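Local coordinates for iron-chelator utilization protein (Thermobifida fusca TM51, PDB 4YHB), which probably uses its bound flavin-adenine dinucleotide to reduce siderophore-held ferric iron, easing release of the metal for use by the cell, at residues A170-A175 against A189-L194; L45-F50 against A155-E160; R27-M32 against A177-E182; W57-E62 against D124-L129. One frame throughout, in Å; residues are numbered along the deposited sequence.

A two-domain flavoprotein illustrates how separate folds are joined around one cofactor. Interactions 2 and 3 both tie the flavin-binding barrel to the parallel-sheet domain, their centres about 20 Å apart, while interactions 1 and 4 each lie within a single domain, on opposite sides of the molecule and about 31 Å apart between centres. Interaction 1 touches both bridges: Phe172 CZ lies 3.5 Å from Ile159 CD1 of interaction 2, and Trp193 CZ2 is 3.3 Å from Gln181 O of interaction 3. The FAD lies near several of them: the side chains of Met32 in interaction 3 and Phe58 in interaction 4 are each about 6 Å from it, and those of Arg157 and Glu173 about 9 Å.

Interaction 1. Residues A170-A175 against A189-L194; sequences AFFEVA and AEITWL
Ala170 O is gripped twice: Thr192 N donates to it at 2.8 Å, and a water that also bonds Thr192 OG1 donates a second hydrogen bond. It belongs to a ladder of five backbone bonds between two parallel strands, in which Phe172 and Val174 give their N-H groups to Thr192 O and Leu194 O, with Val174 N 2.8 Å from Leu194 O.

One face carries Phe172 and Trp193: Phe172 CB rests 3.6 Å from Trp193 CE3, and Phe172 CD2 lies over one face of the indole, near its rim, the two rings inclined at 57°. Trp193 CG stands anti to the carbonyl carbon (chi1 -61°), bringing the indole beside Phe172 and Val174, whose CG1 reaches the indole edge at 3.9 Å from CZ3. On the reverse face Phe171 runs alongside Thr192, CD1 at 3.7 Å from its CB, with Leu194 CD1 beyond.

The pair closes one side of a five-stranded parallel sheet, consistent with the NAD-binding fold of ferredoxin-reductase relatives: strand 167-174 lies between 190-195, at the edge, and 142-147; helix 152-161 covers Phe172 and Trp193, while helix 206-212 covers Phe171, Glu173 and Leu194, with Glu173 also salt-bridged to Arg196.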
loop_
_atom_site.group_PDB
_atom_site.type_symbol
_atom_site.label_atom_id
_atom_site.label_comp_id
_atom_site.label_asym_id
_atom_site.label_seq_id
_atom_site.Cartn_x
_atom_site.Cartn_y
_atom_site.Cartn_z
ATOM N N ALA A 170 15.419 -3.162 -5.194
ATOM C CA ALA A 170 14.399 -3.076 -4.151
ATOM C C ALA A 170 14.925 -3.523 -2.794
ATOM O O ALA A 170 15.700 -4.476 -2.689
ATOM C CB ALA A 170 13.166 -3.906 -4.541
ATOM N N PHE A 171 14.509 -2.802 -1.763
ATOM C CA PHE A 171 14.813 -3.144 -0.385
ATOM C C PHE A 171 13.498 -3.219 0.390
ATOM O O PHE A 171 12.813 -2.227 0.556
ATOM C CB PHE A 171 15.755 -2.116 0.232
ATOM C CG PHE A 171 17.101 -2.065 -0.428
ATOM C CD1 PHE A 171 18.066 -3.020 -0.138
ATOM C CD2 PHE A 171 17.398 -1.078 -1.348
ATOM C CE1 PHE A 171 19.314 -2.986 -0.747
ATOM C CE2 PHE A 171 18.650 -1.035 -1.963
ATOM C CZ PHE A 171 19.603 -1.993 -1.665
ATOM N N PHE A 172 13.142 -4.414 0.836
ATOM C CA PHE A 172 11.888 -4.621 1.548
ATOM C C PHE A 172 12.172 -5.035 2.988
ATOM O O PHE A 172 12.788 -6.079 3.227
ATOM C CB PHE A 172 11.055 -5.685 0.838
ATOM C CG PHE A 172 10.639 -5.303 -0.551
ATOM C CD1 PHE A 172 10.293 -3.993 -0.850
ATOM C CD2 PHE A 172 10.586 -6.254 -1.562
ATOM C CE1 PHE A 172 9.897 -3.631 -2.140
ATOM C CE2 PHE A 172 10.188 -5.901 -2.856
ATOM C CZ PHE A 172 9.842 -4.591 -3.139
ATOM N N GLU A 173 11.755 -4.208 3.938
ATOM C CA GLU A 173 11.893 -4.524 5.352
ATOM C C GLU A 173 10.709 -5.353 5.823
ATOM O O GLU A 173 9.561 -4.930 5.688
ATOM C CB GLU A 173 11.989 -3.248 6.177
ATOM C CG GLU A 173 12.023 -3.461 7.684
ATOM C CD GLU A 173 11.651 -2.192 8.422
ATOM O OE1 GLU A 173 11.992 -1.104 7.905
ATOM O OE2 GLU A 173 11.001 -2.268 9.492
ATOM N N VAL A 174 10.985 -6.532 6.361
ATOM C CA VAL A 174 9.931 -7.412 6.869
ATOM C C VAL A 174 10.387 -7.959 8.217
ATOM O O VAL A 174 11.541 -7.749 8.613
ATOM C CB VAL A 174 9.616 -8.579 5.888
ATOM C CG1 VAL A 174 8.980 -8.051 4.598
ATOM C CG2 VAL A 174 10.895 -9.395 5.583
ATOM N N ALA A 175 9.498 -8.667 8.910
ATOM C CA ALA A 175 9.781 -9.115 10.273
ATOM C C ALA A 175 10.932 -10.106 10.333
ATOM O O ALA A 175 11.761 -10.031 11.241
ATOM C CB ALA A 175 8.536 -9.731 10.898
ATOM N N ALA A 189 16.286 -8.327 -11.851
ATOM C CA ALA A 189 15.876 -7.489 -10.727
ATOM C C ALA A 189 16.682 -7.850 -9.488
ATOM O O ALA A 189 16.977 -9.020 -9.244
ATOM C CB ALA A 189 14.389 -7.634 -10.455
ATOM N N GLU A 190 17.068 -6.834 -8.727
ATOM C CA GLU A 190 17.799 -7.049 -7.490
ATOM C C GLU A 190 16.911 -6.720 -6.299
ATOM O O GLU A 190 16.643 -5.553 -6.008
ATOM C CB GLU A 190 19.070 -6.213 -7.462
ATOM C CG GLU A 190 20.068 -6.602 -8.541
ATOM C CD GLU A 190 21.454 -6.050 -8.274
ATOM O OE1 GLU A 190 21.606 -5.253 -7.318
ATOM O OE2 GLU A 190 22.392 -6.419 -9.016
ATOM N N ILE A 191 16.454 -7.764 -5.618
ATOM C CA ILE A 191 15.511 -7.602 -4.525
ATOM C C ILE A 191 16.114 -8.108 -3.230
ATOM O O ILE A 191 16.476 -9.275 -3.115
ATOM C CB ILE A 191 14.202 -8.345 -4.814
ATOM C CG1 ILE A 191 13.561 -7.807 -6.093
ATOM C CG2 ILE A 191 13.257 -8.222 -3.630
ATOM C CD1 ILE A 191 12.436 -8.668 -6.610
ATOM N N THR A 192 16.239 -7.215 -2.258
ATOM C CA THR A 192 16.842 -7.564 -0.988
ATOM C C THR A 192 15.812 -7.481 0.114
ATOM O O THR A 192 15.138 -6.461 0.284
ATOM C CB THR A 192 18.028 -6.647 -0.659
ATOM O OG1 THR A 192 19.000 -6.760 -1.703
ATOM C CG2 THR A 192 18.665 -7.033 0.662
ATOM N N TRP A 193 15.682 -8.569 0.853
ATOM C CA TRP A 193 14.779 -8.603 1.981
ATOM C C TRP A 193 15.578 -8.294 3.238
ATOM O O TRP A 193 16.555 -8.981 3.556
ATOM C CB TRP A 193 14.082 -9.967 2.071
ATOM C CG TRP A 193 13.256 -10.275 0.853
ATOM C CD1 TRP A 193 13.660 -10.945 -0.273
ATOM C CD2 TRP A 193 11.880 -9.915 0.633
ATOM N NE1 TRP A 193 12.620 -11.018 -1.178
ATOM C CE2 TRP A 193 11.522 -10.397 -0.645
ATOM C CE3 TRP A 193 10.924 -9.235 1.392
ATOM C CZ2 TRP A 193 10.245 -10.220 -1.176
ATOM C CZ3 TRP A 193 9.657 -9.065 0.865
ATOM C CH2 TRP A 193 9.332 -9.553 -0.409
ATOM N N LEU A 194 15.175 -7.246 3.943
ATOM C CA LEU A 194 15.818 -6.882 5.202
ATOM C C LEU A 194 14.949 -7.329 6.372
ATOM O O LEU A 194 13.736 -7.108 6.376
ATOM C CB LEU A 194 16.055 -5.375 5.255
ATOM C CG LEU A 194 16.862 -4.843 4.073
ATOM C CD1 LEU A 194 16.706 -3.327 3.997
ATOM C CD2 LEU A 194 18.336 -5.261 4.206
HETATM O O HOH W 1 18.507 -5.002 -3.608
#

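Interaction 2. Residues L45-F50 against A155-E160; sequences LRSDNF and AARRIE
Arg157 and Arg158 of helix 152-161 meet the 45-50 loop in two unlike ways. Arg157 stretches straight, its CG anti to the backbone N (chi1 174°), and arrives end-on at Ser47: NH1 and NH2 both donate to the single atom Ser47 OG, at 2.9 and 3.1 Å, the oxygen lying in the guanidinium plane. Ser47 OG is also hydrogen-bonded to Asp52. Over one face of this guanidinium sits Asn49 O, 3.3 Å from CZ but badly angled for bonding, and Phe50 CA packs 3.7 Å from Arg157 CD.

Arg158 bends and lies across Phe50. Its guanidinium plane is 8° from that of the ring, NE passes over the ring face, and CD makes a CH-pi contact 4.2 Å from the ring centroid; Arg158 CB meets Phe50 CD1 at 3.6 Å. Trp224 also meets the Phe50 ring edge-to-face.

A leucine in place of Arg157 would probably leave Ser47 OG with Asp52 but without two N-H donors, and Val91 O and Glu161 without this partner. One extended cation spans the domain boundary, its charge probably offset by the salt bridge from NE to Glu161 and its remaining N-H groups shared among Ser47, Val91 O and a water on Asp48 O.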
loop_
_atom_site.group_PDB
_atom_site.type_symbol
_atom_site.label_atom_id
_atom_site.label_comp_id
_atom_site.label_asym_id
_atom_site.label_seq_id
_atom_site.Cartn_x
_atom_site.Cartn_y
_atom_site.Cartn_z
ATOM N N LEU A 45 -15.697 0.089 -10.664
ATOM C CA LEU A 45 -14.432 0.294 -9.957
ATOM C C LEU A 45 -13.275 0.338 -10.957
ATOM O O LEU A 45 -13.239 -0.450 -11.896
ATOM C CB LEU A 45 -14.208 -0.808 -8.910
ATOM C CG LEU A 45 -12.955 -0.699 -8.025
ATOM C CD1 LEU A 45 -13.042 0.517 -7.124
ATOM C CD2 LEU A 45 -12.759 -1.972 -7.193
ATOM N N ARG A 46 -12.348 1.271 -10.753
ATOM C CA ARG A 46 -11.151 1.402 -11.587
ATOM C C ARG A 46 -9.865 1.441 -10.756
ATOM O O ARG A 46 -9.855 1.960 -9.644
ATOM C CB ARG A 46 -11.201 2.680 -12.430
ATOM C CG ARG A 46 -12.388 2.826 -13.356
ATOM C CD ARG A 46 -12.236 4.115 -14.161
ATOM N NE ARG A 46 -10.940 4.165 -14.842
ATOM C CZ ARG A 46 -10.424 5.257 -15.397
ATOM N NH1 ARG A 46 -11.087 6.407 -15.348
ATOM N NH2 ARG A 46 -9.240 5.201 -15.998
ATOM N N SER A 47 -8.779 0.932 -11.322
ATOM C CA SER A 47 -7.458 1.117 -10.734
ATOM C C SER A 47 -6.412 1.052 -11.832
ATOM O O SER A 47 -6.213 0.004 -12.441
ATOM C CB SER A 47 -7.170 0.066 -9.657
ATOM O OG SER A 47 -5.835 0.206 -9.176
ATOM N N ASP A 48 -5.749 2.172 -12.097
ATOM C CA ASP A 48 -4.817 2.232 -13.217
ATOM C C ASP A 48 -3.342 2.155 -12.812
ATOM O O ASP A 48 -2.488 1.846 -13.642
ATOM C CB ASP A 48 -5.055 3.512 -14.023
ATOM C CG ASP A 48 -6.378 3.489 -14.758
ATOM O OD1 ASP A 48 -6.485 2.734 -15.742
ATOM O OD2 ASP A 48 -7.312 4.207 -14.341
ATOM N N ASN A 49 -3.032 2.429 -11.551
ATOM C CA ASN A 49 -1.623 2.522 -11.158
ATOM C C ASN A 49 -1.291 1.865 -9.816
ATOM O O ASN A 49 -2.183 1.595 -9.014
ATOM C CB ASN A 49 -1.195 3.989 -11.153
ATOM C CG ASN A 49 -1.119 4.564 -12.557
ATOM O OD1 ASN A 49 -0.158 4.299 -13.294
ATOM N ND2 ASN A 49 -2.138 5.328 -12.948
ATOM N N PHE A 50 0.004 1.635 -9.586
ATOM C CA PHE A 50 0.468 0.720 -8.544
ATOM C C PHE A 50 0.171 1.167 -7.118
ATOM O O PHE A 50 -0.010 0.328 -6.237
ATOM C CB PHE A 50 1.978 0.475 -8.684
ATOM C CG PHE A 50 2.831 1.618 -8.200
ATOM C CD1 PHE A 50 3.390 1.592 -6.930
ATOM C CD2 PHE A 50 3.079 2.711 -9.017
ATOM C CE1 PHE A 50 4.176 2.638 -6.482
ATOM C CE2 PHE A 50 3.860 3.756 -8.581
ATOM C CZ PHE A 50 4.413 3.725 -7.310
ATOM N N ALA A 155 4.572 -1.655 -3.720
ATOM C CA ALA A 155 5.876 -1.928 -4.340
ATOM C C ALA A 155 5.859 -3.211 -5.175
ATOM O O ALA A 155 6.389 -3.239 -6.291
ATOM C CB ALA A 155 6.981 -2.007 -3.272
ATOM N N ALA A 156 5.241 -4.262 -4.641
ATOM C CA ALA A 156 5.171 -5.538 -5.346
ATOM C C ALA A 156 4.308 -5.417 -6.601
ATOM O O ALA A 156 4.642 -5.986 -7.651
ATOM C CB ALA A 156 4.632 -6.632 -4.431
ATOM N N ARG A 157 3.208 -4.669 -6.502
ATOM C CA ARG A 157 2.358 -4.446 -7.668
ATOM C C ARG A 157 3.138 -3.720 -8.755
ATOM O O ARG A 157 3.039 -4.063 -9.926
ATOM C CB ARG A 157 1.102 -3.644 -7.312
ATOM C CG ARG A 157 0.286 -3.293 -8.552
ATOM C CD ARG A 157 -1.062 -2.687 -8.224
ATOM N NE ARG A 157 -1.727 -2.208 -9.443
ATOM C CZ ARG A 157 -2.895 -1.574 -9.460
ATOM N NH1 ARG A 157 -3.535 -1.356 -8.318
ATOM N NH2 ARG A 157 -3.427 -1.162 -10.616
ATOM N N ARG A 158 3.912 -2.717 -8.354
ATOM C CA ARG A 158 4.779 -1.980 -9.270
ATOM C C ARG A 158 5.769 -2.911 -9.972
ATOM O O ARG A 158 5.857 -2.934 -11.202
ATOM C CB ARG A 158 5.528 -0.887 -8.512
ATOM C CG ARG A 158 6.565 -0.124 -9.328
ATOM C CD ARG A 158 5.906 0.491 -10.529
ATOM N NE ARG A 158 6.349 1.859 -10.783
ATOM C CZ ARG A 158 6.037 2.516 -11.894
ATOM N NH1 ARG A 158 5.296 1.911 -12.815
ATOM N NH2 ARG A 158 6.449 3.764 -12.080
ATOM N N ILE A 159 6.496 -3.692 -9.181
ATOM C CA ILE A 159 7.471 -4.625 -9.724
ATOM C C ILE A 159 6.843 -5.595 -10.726
ATOM O O ILE A 159 7.404 -5.840 -11.792
ATOM C CB ILE A 159 8.149 -5.419 -8.599
ATOM C CG1 ILE A 159 9.078 -4.501 -7.822
ATOM C CG2 ILE A 159 8.948 -6.565 -9.160
ATOM C CD1 ILE A 159 9.709 -5.137 -6.595
ATOM N N GLU A 160 5.667 -6.127 -10.406
ATOM C CA GLU A 160 5.080 -7.145 -11.259
ATOM C C GLU A 160 4.480 -6.551 -12.542
ATOM O O GLU A 160 4.217 -7.277 -13.491
ATOM C CB GLU A 160 4.047 -7.958 -10.470
ATOM C CG GLU A 160 4.735 -8.820 -9.398
ATOM C CD GLU A 160 3.819 -9.810 -8.689
ATOM O OE1 GLU A 160 2.581 -9.572 -8.639
ATOM O OE2 GLU A 160 4.356 -10.823 -8.164
HETATM O O HOH W 2 -1.473 -0.677 -12.819
#

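Interaction 3. Residues R27-M32 against A177-E182; sequences RITPRM and AAEEQE
Glu179 drives its carboxylate into the turn at Thr29-Met32, and here the contact is tight. Thr29 OG1 donates to Glu179 OE1 at 2.6 Å, coming from above the carboxylate plane. Arg31 N adds weak bonds to both oxygens, and Arg31 NH1 forms a salt bridge with Glu179 OE2 at 3.2 Å, reaching it on the anti side with guanidinium and carboxylate planes 82° apart. The glutamate gets there by folding back at chi2 (-63°), which brings its end nearer than its CB direction would suggest. Pro30 CB presses on the same oxygen, 3.3 Å from Glu179 OE2.

Towards Gln181 the fit is looser and water takes over. One water donates to Thr29 OG1 and to Glu179 O while accepting from Gln181 NE2, which otherwise lies 3.8 Å from Met32 SD and 3.9 Å from Ile28 CD1. On the exposed side Pro30 CG merely brushes Ala178 CB at 4.2 Å.

The receiving turn is type I and adjoins a classic beta bulge, in which Ile28 and Thr29 both face Met32, where barrel strand 17-29 passes into 32-38. Met32 packs on strand 100-106, Arg31 has a second acid partner in Asp176, and Gln181 lies against Trp193 of edge strand 190-195 in the other domain.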
loop_
_atom_site.group_PDB
_atom_site.type_symbol
_atom_site.label_atom_id
_atom_site.label_comp_id
_atom_site.label_asym_id
_atom_site.label_seq_id
_atom_site.Cartn_x
_atom_site.Cartn_y
_atom_site.Cartn_z
ATOM N N ARG A 27 -3.566 -16.863 3.238
ATOM C CA ARG A 27 -2.538 -16.467 4.197
ATOM C C ARG A 27 -1.184 -16.707 3.542
ATOM O O ARG A 27 -0.619 -17.797 3.641
ATOM C CB ARG A 27 -2.672 -17.239 5.516
ATOM C CG ARG A 27 -1.600 -16.878 6.574
ATOM C CD ARG A 27 -1.727 -15.420 7.084
ATOM N NE ARG A 27 -2.912 -15.284 7.922
ATOM C CZ ARG A 27 -2.901 -14.970 9.212
ATOM N NH1 ARG A 27 -1.757 -14.715 9.843
ATOM N NH2 ARG A 27 -4.048 -14.907 9.870
ATOM N N ILE A 28 -0.689 -15.696 2.840
ATOM C CA ILE A 28 0.498 -15.861 2.015
ATOM C C ILE A 28 1.785 -15.970 2.840
ATOM O O ILE A 28 2.686 -16.706 2.462
ATOM C CB ILE A 28 0.639 -14.718 1.002
ATOM C CG1 ILE A 28 0.533 -13.366 1.706
ATOM C CG2 ILE A 28 -0.460 -14.811 -0.090
ATOM C CD1 ILE A 28 0.733 -12.186 0.764
ATOM N N THR A 29 1.879 -15.244 3.949
ATOM C CA THR A 29 2.999 -15.405 4.886
ATOM C C THR A 29 2.395 -15.346 6.281
ATOM O O THR A 29 1.214 -14.980 6.419
ATOM C CB THR A 29 4.098 -14.314 4.713
ATOM O OG1 THR A 29 3.548 -13.017 4.982
ATOM C CG2 THR A 29 4.687 -14.338 3.308
ATOM N N PRO A 30 3.170 -15.711 7.319
ATOM C CA PRO A 30 2.594 -15.694 8.665
ATOM C C PRO A 30 1.956 -14.366 9.097
ATOM O O PRO A 30 0.943 -14.418 9.797
ATOM C CB PRO A 30 3.798 -16.020 9.551
ATOM C CG PRO A 30 4.630 -16.896 8.712
ATOM C CD PRO A 30 4.501 -16.369 7.312
ATOM N N ARG A 31 2.502 -13.223 8.683
ATOM C CA ARG A 31 1.973 -11.920 9.104
ATOM C C ARG A 31 1.280 -11.114 8.000
ATOM O O ARG A 31 1.087 -9.907 8.145
ATOM C CB ARG A 31 3.092 -11.061 9.676
ATOM C CG ARG A 31 3.819 -11.700 10.859
ATOM C CD ARG A 31 5.077 -10.889 11.123
ATOM N NE ARG A 31 5.802 -11.265 12.335
ATOM C CZ ARG A 31 6.704 -12.229 12.396
ATOM N NH1 ARG A 31 6.962 -12.955 11.312
ATOM N NH2 ARG A 31 7.349 -12.466 13.546
ATOM N N MET A 32 0.942 -11.766 6.896
ATOM C CA MET A 32 0.225 -11.090 5.822
ATOM C C MET A 32 -0.871 -11.970 5.238
ATOM O O MET A 32 -0.657 -13.154 4.961
ATOM C CB MET A 32 1.175 -10.650 4.703
ATOM C CG MET A 32 0.482 -9.671 3.756
ATOM S SD MET A 32 1.521 -8.392 3.064
ATOM C CE MET A 32 2.218 -7.636 4.528
ATOM N N ALA A 177 12.660 -13.905 7.853
ATOM C CA ALA A 177 12.784 -14.595 6.566
ATOM C C ALA A 177 11.495 -15.274 6.098
ATOM O O ALA A 177 11.296 -15.488 4.895
ATOM C CB ALA A 177 13.920 -15.626 6.632
ATOM N N ALA A 178 10.611 -15.602 7.036
ATOM C CA ALA A 178 9.358 -16.273 6.696
ATOM C C ALA A 178 8.382 -15.332 6.014
ATOM O O ALA A 178 7.356 -15.766 5.492
ATOM C CB ALA A 178 8.712 -16.872 7.943
ATOM N N GLU A 179 8.696 -14.041 6.030
ATOM C CA GLU A 179 7.808 -13.033 5.467
ATOM C C GLU A 179 8.189 -12.644 4.039
ATOM O O GLU A 179 7.517 -11.821 3.420
ATOM C CB GLU A 179 7.792 -11.793 6.361
ATOM C CG GLU A 179 7.240 -12.061 7.753
ATOM C CD GLU A 179 5.779 -12.509 7.728
ATOM O OE1 GLU A 179 4.989 -12.004 6.886
ATOM O OE2 GLU A 179 5.420 -13.362 8.559
ATOM N N GLU A 180 9.269 -13.223 3.520
ATOM C CA GLU A 180 9.673 -12.975 2.134
ATOM C C GLU A 180 8.634 -13.524 1.168
ATOM O O GLU A 180 8.015 -14.548 1.438
ATOM C CB GLU A 180 11.043 -13.601 1.854
ATOM C CG GLU A 180 12.127 -12.976 2.701
ATOM C CD GLU A 180 13.495 -13.612 2.515
ATOM O OE1 GLU A 180 13.655 -14.446 1.606
ATOM O OE2 GLU A 180 14.414 -13.256 3.281
ATOM N N GLN A 181 8.440 -12.832 0.051
ATOM C CA GLN A 181 7.505 -13.267 -0.977
ATOM C C GLN A 181 8.238 -13.574 -2.276
ATOM O O GLN A 181 9.307 -13.036 -2.532
ATOM C CB GLN A 181 6.431 -12.190 -1.220
ATOM C CG GLN A 181 5.667 -11.793 0.035
ATOM C CD GLN A 181 4.563 -10.776 -0.253
ATOM O OE1 GLN A 181 4.203 -10.547 -1.404
ATOM N NE2 GLN A 181 4.026 -10.170 0.794
ATOM N N GLU A 182 7.660 -14.446 -3.090
ATOM C CA GLU A 182 8.169 -14.699 -4.425
ATOM C C GLU A 182 7.462 -13.767 -5.395
ATOM O O GLU A 182 6.258 -13.873 -5.587
ATOM C CB GLU A 182 7.954 -16.161 -4.822
ATOM C CG GLU A 182 8.540 -17.138 -3.818
ATOM C CD GLU A 182 8.395 -18.586 -4.247
ATOM O OE1 GLU A 182 7.434 -18.903 -4.985
ATOM O OE2 GLU A 182 9.245 -19.408 -3.838
HETATM O O HOH W 3 4.966 -10.870 3.496
#

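Interaction 4. Residues W57-E62 against D124-L129; sequences WFPNPE and DRLGVL
Trp57 and Gly127 form an antiparallel hydrogen-bonded pair: Trp57 N donates to Gly127 O at 2.8 Å, and Gly127 N returns a bond to Trp57 O at 3.1 Å. That oxygen has a second partner in His66. A CB on Gly127 would come within 3.0 Å of Trp57 CB, a clash, so the absence of a side chain suits this close pairing. Trp57 CG stands anti to the carbonyl carbon (chi1 -68°), laying the indole alongside Leu129, with NE1 3.7 Å from Leu129 CB; NE1 is buried and has no polar partner in the model. One step on, Phe58 crosses Leu126, its CD1 touching Leu126 CD2 at 3.6 Å, and Pro59 CD approaches the same methyl at 4.1 Å.

This pair joins strands 53-57 and 125-129 of the six-stranded antiparallel barrel that forms the FAD-binding domain, in which 125-129 is bonded on its other side to strand 17-29. Were Trp57 replaced by an alanine, a gap beside Leu129 is likely to open and Tyr86 to lose the ring it meets.

In the next shell, Pro69, Asn78 and Val84 touch the Trp57 side chain, and backbone bonds to Ile85 hold Phe58 where its ring meets Trp116 edge-to-face. Trp116, on helix 112-118, also packs on Pro59 and Leu126, while the Phe58 side chain comes about 6 Å from the flavin cofactor.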
loop_
_atom_site.group_PDB
_atom_site.type_symbol
_atom_site.label_atom_id
_atom_site.label_comp_id
_atom_site.label_asym_id
_atom_site.label_seq_id
_atom_site.Cartn_x
_atom_site.Cartn_y
_atom_site.Cartn_z
ATOM N N TRP A 57 -13.789 0.406 5.316
ATOM C CA TRP A 57 -14.611 0.758 6.466
ATOM C C TRP A 57 -14.995 -0.499 7.236
ATOM O O TRP A 57 -15.689 -1.376 6.715
ATOM C CB TRP A 57 -15.864 1.541 6.008
ATOM C CG TRP A 57 -15.533 2.910 5.457
ATOM C CD1 TRP A 57 -14.704 3.195 4.408
ATOM C CD2 TRP A 57 -16.034 4.175 5.924
ATOM N NE1 TRP A 57 -14.655 4.562 4.198
ATOM C CE2 TRP A 57 -15.457 5.179 5.115
ATOM C CE3 TRP A 57 -16.918 4.553 6.940
ATOM C CZ2 TRP A 57 -15.738 6.541 5.293
ATOM C CZ3 TRP A 57 -17.190 5.907 7.118
ATOM C CH2 TRP A 57 -16.599 6.879 6.297
ATOM N N PHE A 58 -14.528 -0.573 8.481
ATOM C CA PHE A 58 -14.564 -1.796 9.277
ATOM C C PHE A 58 -15.696 -1.791 10.305
ATOM O O PHE A 58 -16.109 -0.724 10.774
ATOM C CB PHE A 58 -13.222 -1.989 10.021
ATOM C CG PHE A 58 -12.035 -2.247 9.119
ATOM C CD1 PHE A 58 -11.687 -3.542 8.764
ATOM C CD2 PHE A 58 -11.266 -1.197 8.637
ATOM C CE1 PHE A 58 -10.594 -3.792 7.947
ATOM C CE2 PHE A 58 -10.166 -1.440 7.804
ATOM C CZ PHE A 58 -9.838 -2.734 7.462
ATOM N N PRO A 59 -16.164 -2.986 10.703
ATOM C CA PRO A 59 -17.092 -3.096 11.837
ATOM C C PRO A 59 -16.383 -2.811 13.159
ATOM O O PRO A 59 -15.164 -2.976 13.239
ATOM C CB PRO A 59 -17.550 -4.557 11.776
ATOM C CG PRO A 59 -16.356 -5.269 11.190
ATOM C CD PRO A 59 -15.828 -4.310 10.141
ATOM N N ASN A 60 -17.125 -2.366 14.167
ATOM C CA ASN A 60 -16.596 -2.304 15.522
ATOM C C ASN A 60 -16.782 -3.662 16.178
ATOM O O ASN A 60 -17.913 -4.124 16.349
ATOM C CB ASN A 60 -17.284 -1.215 16.343
ATOM C CG ASN A 60 -16.669 -1.042 17.724
ATOM O OD1 ASN A 60 -16.435 -2.011 18.446
ATOM N ND2 ASN A 60 -16.397 0.201 18.090
ATOM N N PRO A 61 -15.670 -4.307 16.554
ATOM C CA PRO A 61 -15.691 -5.654 17.134
ATOM C C PRO A 61 -16.438 -5.720 18.464
ATOM O O PRO A 61 -16.921 -6.790 18.843
ATOM C CB PRO A 61 -14.207 -5.964 17.333
ATOM C CG PRO A 61 -13.583 -4.630 17.500
ATOM C CD PRO A 61 -14.311 -3.739 16.548
ATOM N N GLU A 62 -16.535 -4.594 19.163
ATOM C CA GLU A 62 -17.197 -4.577 20.461
ATOM C C GLU A 62 -18.676 -4.206 20.367
ATOM O O GLU A 62 -19.527 -4.909 20.911
ATOM C CB GLU A 62 -16.476 -3.624 21.413
ATOM C CG GLU A 62 -15.084 -4.097 21.801
ATOM C CD GLU A 62 -14.782 -3.866 23.270
ATOM O OE1 GLU A 62 -14.524 -2.703 23.648
ATOM O OE2 GLU A 62 -14.815 -4.845 24.046
ATOM N N ASP A 124 -17.333 -12.151 5.393
ATOM C CA ASP A 124 -17.098 -10.844 6.023
ATOM C C ASP A 124 -17.337 -9.757 4.998
ATOM O O ASP A 124 -17.019 -9.941 3.832
ATOM C CB ASP A 124 -15.669 -10.706 6.558
ATOM C CG ASP A 124 -15.392 -11.597 7.753
ATOM O OD1 ASP A 124 -16.357 -12.084 8.373
ATOM O OD2 ASP A 124 -14.199 -11.785 8.084
ATOM N N ARG A 125 -17.873 -8.621 5.425
ATOM C CA ARG A 125 -18.091 -7.524 4.491
ATOM C C ARG A 125 -17.388 -6.250 4.951
ATOM O O ARG A 125 -17.219 -6.018 6.150
ATOM C CB ARG A 125 -19.600 -7.293 4.299
ATOM C CG ARG A 125 -20.311 -8.541 3.762
ATOM C CD ARG A 125 -21.835 -8.405 3.652
ATOM N NE ARG A 125 -22.432 -9.651 3.151
ATOM C CZ ARG A 125 -23.017 -10.573 3.915
ATOM N NH1 ARG A 125 -23.124 -10.398 5.227
ATOM N NH2 ARG A 125 -23.522 -11.669 3.358
ATOM N N LEU A 126 -16.973 -5.434 3.985
ATOM C CA LEU A 126 -16.336 -4.159 4.266
ATOM C C LEU A 126 -16.916 -3.076 3.381
ATOM O O LEU A 126 -17.219 -3.318 2.211
ATOM C CB LEU A 126 -14.823 -4.240 4.037
ATOM C CG LEU A 126 -14.017 -5.163 4.950
ATOM C CD1 LEU A 126 -12.540 -5.159 4.516
ATOM C CD2 LEU A 126 -14.171 -4.718 6.397
ATOM N N GLY A 127 -17.048 -1.879 3.934
ATOM C CA GLY A 127 -17.309 -0.706 3.117
ATOM C C GLY A 127 -16.032 -0.368 2.363
ATOM O O GLY A 127 -14.928 -0.443 2.915
ATOM N N VAL A 128 -16.169 -0.018 1.091
ATOM C CA VAL A 128 -15.010 0.310 0.272
ATOM C C VAL A 128 -15.212 1.665 -0.386
ATOM O O VAL A 128 -16.131 1.847 -1.210
ATOM C CB VAL A 128 -14.750 -0.767 -0.800
ATOM C CG1 VAL A 128 -13.534 -0.394 -1.635
ATOM C CG2 VAL A 128 -14.553 -2.143 -0.131
ATOM N N LEU A 129 -14.372 2.628 -0.011
ATOM C CA LEU A 129 -14.473 3.975 -0.573
ATOM C C LEU A 129 -13.255 4.318 -1.431
ATOM O O LEU A 129 -12.107 4.157 -1.001
ATOM C CB LEU A 129 -14.652 5.008 0.548
ATOM C CG LEU A 129 -14.785 6.475 0.109
ATOM C CD1 LEU A 129 -16.085 6.690 -0.681
ATOM C CD2 LEU A 129 -14.733 7.390 1.325
#